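Local coordinates for protein acetate kinase (Entamoeba histolytica, PDB 4H0O) that probably transfers a phosphoryl group between a phosphate donor and acetate, interconverting acetate and acetyl phosphate, as a pyrophosphate-dependent acetate kinase of the ASKHA superfamily, at residues 14-18 and 29-33; 105-111 and 148-153. All blocks are in the same frame, centred on the assembly; numbering follows the deposited sequence.

Interaction 1: residues 14-18 and 29-33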
loop_
_atom_site.group_PDB
_atom_site.type_symbol
_atom_site.label_atom_id
_atom_site.label_comp_id
_atom_site.label_asym_id
_atom_site.label_seq_id
_atom_site.Cartn_x
_atom_site.Cartn_y
_atom_site.Cartn_z
ATOM N N SER B 14 3.598 -27.707 37.220
ATOM C CA SER B 14 4.565 -27.852 36.139
ATOM C C SER B 14 5.190 -26.510 35.774
ATOM O O SER B 14 4.487 -25.516 35.592
ATOM C CB SER B 14 3.905 -28.477 34.909
ATOM O OG SER B 14 3.596 -29.841 35.132
ATOM N N ASN B 15 6.515 -26.489 35.669
ATOM C CA ASN B 15 7.235 -25.272 35.327
ATOM C C ASN B 15 7.534 -25.216 33.831
ATOM O O ASN B 15 7.851 -26.236 33.213
ATOM C CB ASN B 15 8.536 -25.171 36.127
ATOM C CG ASN B 15 8.299 -25.051 37.621
ATOM O OD1 ASN B 15 7.329 -24.434 38.063
ATOM N ND2 ASN B 15 9.191 -25.641 38.407
ATOM N N VAL B 16 7.424 -24.024 33.251
ATOM C CA VAL B 16 7.738 -23.830 31.839
ATOM C C VAL B 16 8.825 -22.775 31.689
ATOM O O VAL B 16 8.682 -21.652 32.177
ATOM C CB VAL B 16 6.498 -23.405 31.022
ATOM C CG1 VAL B 16 6.854 -23.260 29.550
ATOM C CG2 VAL B 16 5.381 -24.416 31.189
ATOM N N LEU B 17 9.915 -23.149 31.024
ATOM C CA LEU B 17 11.013 -22.226 30.766
ATOM C C LEU B 17 10.816 -21.539 29.414
ATOM O O LEU B 17 10.732 -22.207 28.382
ATOM C CB LEU B 17 12.345 -22.983 30.785
ATOM C CG LEU B 17 13.611 -22.210 30.404
ATOM C CD1 LEU B 17 13.841 -21.055 31.359
ATOM C CD2 LEU B 17 14.823 -23.131 30.379
ATOM N N ILE B 18 10.724 -20.211 29.416
ATOM C CA ILE B 18 10.630 -19.456 28.165
ATOM C C ILE B 18 11.912 -18.669 27.905
ATOM O O ILE B 18 12.351 -17.883 28.749
ATOM C CB ILE B 18 9.418 -18.488 28.150
ATOM C CG1 ILE B 18 8.121 -19.246 27.859
ATOM C CG2 ILE B 18 9.598 -17.402 27.097
ATOM C CD1 ILE B 18 7.454 -19.778 29.083
ATOM N N LYS B 29 12.185 -16.547 31.519
ATOM C CA LYS B 29 11.224 -16.585 32.608
ATOM C C LYS B 29 10.766 -18.022 32.821
ATOM O O LYS B 29 10.757 -18.823 31.883
ATOM C CB LYS B 29 10.020 -15.689 32.305
ATOM C CG LYS B 29 10.313 -14.196 32.324
ATOM C CD LYS B 29 9.025 -13.386 32.211
ATOM C CE LYS B 29 9.299 -11.891 32.120
ATOM N NZ LYS B 29 9.904 -11.349 33.369
ATOM N N VAL B 30 10.405 -18.352 34.058
ATOM C CA VAL B 30 9.805 -19.647 34.352
ATOM C C VAL B 30 8.400 -19.430 34.901
ATOM O O VAL B 30 8.197 -18.608 35.798
ATOM C CB VAL B 30 10.644 -20.465 35.357
ATOM C CG1 VAL B 30 10.000 -21.826 35.600
ATOM C CG2 VAL B 30 12.060 -20.644 34.843
ATOM N N PHE B 31 7.430 -20.155 34.350
ATOM C CA PHE B 31 6.045 -20.011 34.786
ATOM C C PHE B 31 5.528 -21.247 35.515
ATOM O O PHE B 31 5.811 -22.381 35.122
ATOM C CB PHE B 31 5.128 -19.703 33.597
ATOM C CG PHE B 31 5.373 -18.362 32.969
ATOM C CD1 PHE B 31 4.716 -17.231 33.432
ATOM C CD2 PHE B 31 6.250 -18.232 31.904
ATOM C CE1 PHE B 31 4.937 -15.995 32.847
ATOM C CE2 PHE B 31 6.476 -17.000 31.314
ATOM C CZ PHE B 31 5.819 -15.881 31.787
ATOM N N CYS B 32 4.769 -21.011 36.581
ATOM C CA CYS B 32 4.010 -22.064 37.242
ATOM C C CYS B 32 2.602 -21.536 37.496
ATOM O O CYS B 32 2.411 -20.641 38.323
ATOM C CB CYS B 32 4.671 -22.477 38.557
ATOM S SG CYS B 32 3.969 -23.972 39.294
ATOM N N SER B 33 1.629 -22.089 36.773
ATOM C CA SER B 33 0.249 -21.597 36.797
ATOM C C SER B 33 0.157 -20.095 36.533
ATOM O O SER B 33 -0.254 -19.329 37.406
ATOM C CB SER B 33 -0.449 -21.946 38.116
ATOM O OG SER B 33 -0.904 -23.287 38.107
#
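Asn15 meets 29-33 through two atoms of its side chain: CB lies 3.7 Å from Val30 CG1, while OD1 reaches Cys32 CB at 3.3 Å. Its amide ND2 turns away to the carbonyl of Ser90. At Val16 the backbones join as an antiparallel hydrogen-bonded pair with Phe31, Val16 N giving to Phe31 O and Phe31 N to Val16 O. Leu17 forms the non-hydrogen-bonded pair with Val30; with its CG anti to the backbone N (chi1 174°), Leu17 sets CD1 3.9 Å from Val30 CG2. Ile18 closes the run against Lys29 with two more bonds, and that from Ile18 N to Lys29 O, 2.8 Å long, is practically straight at 179°. On the same face as Val16, Ile18 CD1 comes to the edge of the Phe31 ring, near its plane, at 3.4 Å from Phe31 CD2, and Leu395 of helix 390-402 touches both side chains. The segments belong to a beta hairpin, the first two strands of the ribonuclease H-like fold. Four bonds thus pair the N-H and C=O groups of Val16, Ile18, Lys29 and Phe31, Leu17 and Val30 bond outward to neighbouring strands, and apolar contacts line both faces of a strand that continues to Asn20, a predicted magnesium ligand.

Interaction 2: residues 105-111 and 148-153; sequences FKKSAVI and RQYVAI
Antiparallel pairing of a short edge strand with its longer neighbour joins 105-111 to 148-153 at one border of the N-terminal sheet. Ala109 and Val151 exchange two backbone hydrogen bonds, the one from Val151 N to Ala109 O measuring 2.8 Å, and Ile111 N gives another to Gln149 O. Beyond the bridged residues, water 1 links the chains, donating to Ile111 O and accepting from Gln149 N. At the other end a side chain replaces the backbone acceptor: Ser108 OG takes the N-H of Ile153 at 2.9 Å and 161°. Strand 109-110 is the outermost of this ribonuclease H-like sheet, and strand 148-153 lies between it and strand 93-98, with the predicted catalytic Asp154 directly after its end. The face carrying Ala109 and Val151 packs apolar groups: Ile111 CG1 lies 4.0 Å from Val151 CG1, with helices 113-120 and 129-143 covering Ile111. Phe105 and Ile153 cross at about a right angle, Phe105 CD1 lying 3.8 Å from Ile153 CD1. On the opposite face, that of Val110 and Tyr150, Val110 CG1 approaches the guanidinium of Arg148 obliquely, 3.5 Å from Arg148 NH2; bends at chi2 and chi3 fold the arginine back there, beside Phe402 of helix 390-402.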
loop_
_atom_site.group_PDB
_atom_site.type_symbol
_atom_site.label_atom_id
_atom_site.label_comp_id
_atom_site.label_asym_id
_atom_site.label_seq_id
_atom_site.Cartn_x
_atom_site.Cartn_y
_atom_site.Cartn_z
ATOM N N PHE B 105 6.357 -24.105 7.806
ATOM C CA PHE B 105 5.641 -23.946 9.068
ATOM C C PHE B 105 4.313 -23.185 8.942
ATOM O O PHE B 105 4.281 -21.951 8.962
ATOM C CB PHE B 105 6.550 -23.299 10.120
ATOM C CG PHE B 105 7.682 -24.186 10.578
ATOM C CD1 PHE B 105 7.492 -25.101 11.603
ATOM C CD2 PHE B 105 8.939 -24.094 9.995
ATOM C CE1 PHE B 105 8.530 -25.914 12.033
ATOM C CE2 PHE B 105 9.980 -24.903 10.421
ATOM C CZ PHE B 105 9.774 -25.813 11.441
ATOM N N LYS B 106 3.225 -23.942 8.810
ATOM C CA LYS B 106 1.875 -23.388 8.834
ATOM C C LYS B 106 1.363 -23.402 10.270
ATOM O O LYS B 106 0.374 -22.745 10.604
ATOM C CB LYS B 106 0.938 -24.198 7.927
ATOM C CG LYS B 106 1.212 -24.043 6.431
ATOM C CD LYS B 106 1.425 -25.396 5.768
ATOM C CE LYS B 106 1.868 -25.243 4.316
ATOM N NZ LYS B 106 2.976 -26.185 3.969
ATOM N N LYS B 107 2.047 -24.168 11.114
ATOM C CA LYS B 107 1.725 -24.233 12.532
ATOM C C LYS B 107 2.993 -24.154 13.371
ATOM O O LYS B 107 4.060 -24.602 12.943
ATOM C CB LYS B 107 0.976 -25.532 12.853
ATOM C CG LYS B 107 -0.471 -25.561 12.379
ATOM C CD LYS B 107 -1.130 -26.921 12.615
ATOM C CE LYS B 107 -0.480 -28.018 11.779
ATOM N NZ LYS B 107 -1.307 -29.263 11.739
ATOM N N SER B 108 2.880 -23.584 14.568
ATOM C CA SER B 108 3.943 -23.717 15.554
ATOM C C SER B 108 4.039 -25.203 15.884
ATOM O O SER B 108 3.088 -25.948 15.651
ATOM C CB SER B 108 3.633 -22.897 16.804
ATOM O OG SER B 108 3.694 -21.511 16.524
ATOM N N ALA B 109 5.171 -25.648 16.419
ATOM C CA ALA B 109 5.384 -27.087 16.532
ATOM C C ALA B 109 6.132 -27.540 17.773
ATOM O O ALA B 109 6.985 -26.825 18.302
ATOM C CB ALA B 109 6.089 -27.608 15.283
ATOM N N VAL B 110 5.800 -28.745 18.225
ATOM C CA VAL B 110 6.627 -29.467 19.176
ATOM C C VAL B 110 7.902 -29.827 18.423
ATOM O O VAL B 110 7.844 -30.174 17.242
ATOM C CB VAL B 110 5.918 -30.744 19.660
ATOM C CG1 VAL B 110 6.838 -31.580 20.538
ATOM C CG2 VAL B 110 4.637 -30.388 20.407
ATOM N N ILE B 111 9.049 -29.733 19.088
ATOM C CA ILE B 111 10.328 -29.913 18.406
ATOM C C ILE B 111 10.771 -31.376 18.328
ATOM O O ILE B 111 10.937 -32.041 19.354
ATOM C CB ILE B 111 11.444 -29.076 19.065
ATOM C CG1 ILE B 111 11.064 -27.593 19.063
ATOM C CG2 ILE B 111 12.762 -29.284 18.338
ATOM C CD1 ILE B 111 11.987 -26.712 19.885
ATOM N N ARG B 148 10.046 -31.973 27.018
ATOM C CA ARG B 148 9.275 -31.555 25.852
ATOM C C ARG B 148 9.544 -30.081 25.551
ATOM O O ARG B 148 9.507 -29.236 26.451
ATOM C CB ARG B 148 7.782 -31.777 26.101
ATOM C CG ARG B 148 7.436 -33.171 26.613
ATOM C CD ARG B 148 7.638 -34.224 25.537
ATOM N NE ARG B 148 6.547 -34.228 24.566
ATOM C CZ ARG B 148 6.714 -34.327 23.251
ATOM N NH1 ARG B 148 7.935 -34.424 22.739
ATOM N NH2 ARG B 148 5.660 -34.324 22.445
ATOM N N GLN B 149 9.839 -29.778 24.291
ATOM C CA GLN B 149 10.115 -28.402 23.889
ATOM C C GLN B 149 9.331 -28.044 22.631
ATOM O O GLN B 149 9.042 -28.911 21.799
ATOM C CB GLN B 149 11.621 -28.185 23.683
ATOM C CG GLN B 149 12.468 -28.627 24.876
ATOM C CD GLN B 149 13.878 -28.067 24.862
ATOM O OE1 GLN B 149 14.131 -26.989 24.320
ATOM N NE2 GLN B 149 14.808 -28.799 25.472
ATOM N N TYR B 150 8.977 -26.767 22.508
ATOM C CA TYR B 150 8.187 -26.297 21.375
ATOM C C TYR B 150 8.721 -24.983 20.828
ATOM O O TYR B 150 9.316 -24.183 21.559
ATOM C CB TYR B 150 6.714 -26.137 21.762
ATOM C CG TYR B 150 6.431 -25.049 22.781
ATOM C CD1 TYR B 150 6.537 -25.302 24.141
ATOM C CD2 TYR B 150 6.026 -23.782 22.382
ATOM C CE1 TYR B 150 6.265 -24.321 25.074
ATOM C CE2 TYR B 150 5.754 -22.794 23.308
ATOM C CZ TYR B 150 5.875 -23.070 24.651
ATOM O OH TYR B 150 5.602 -22.089 25.572
ATOM N N VAL B 151 8.506 -24.766 19.536
ATOM C CA VAL B 151 8.906 -23.518 18.909
ATOM C C VAL B 151 7.676 -22.757 18.414
ATOM O O VAL B 151 6.885 -23.271 17.620
ATOM C CB VAL B 151 9.931 -23.754 17.770
ATOM C CG1 VAL B 151 9.420 -24.787 16.778
ATOM C CG2 VAL B 151 10.269 -22.455 17.077
ATOM N N ALA B 152 7.497 -21.544 18.923
ATOM C CA ALA B 152 6.400 -20.690 18.482
ATOM C C ALA B 152 6.839 -19.912 17.243
ATOM O O ALA B 152 7.766 -19.104 17.318
ATOM C CB ALA B 152 5.996 -19.744 19.588
ATOM N N ILE B 153 6.184 -20.156 16.109
ATOM C CA ILE B 153 6.582 -19.530 14.847
ATOM C C ILE B 153 5.761 -18.271 14.534
ATOM O O ILE B 153 4.532 -18.323 14.446
ATOM C CB ILE B 153 6.507 -20.522 13.660
ATOM C CG1 ILE B 153 7.671 -21.514 13.706
ATOM C CG2 ILE B 153 6.562 -19.780 12.340
ATOM C CD1 ILE B 153 7.420 -22.721 14.563
HETATM O O HOH W 1 10.269 -31.756 22.322
#

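In the fold
From the N terminus the chain closes interaction 1 first, a hairpin whose ten intervening residues mostly continue the two strands, between 14-18 and 29-33. Interaction 2 opens later and closes a larger loop of 36 residues, rich in helix, between 105-111 and 148-153. The two are in series, neither nested nor crossed, and their centres lie about 17 Å apart. Both belong to one mixed sheet, where strand 93-98 runs between strands 16-21 and 148-153 and parallel to each, carrying the predicted substrate-binding Arg97. Helix 390-402 touches side chains of both contacts, so the C-terminal end of the chain packs across the sheet and ties its N-terminal hairpin to the 109-110 border.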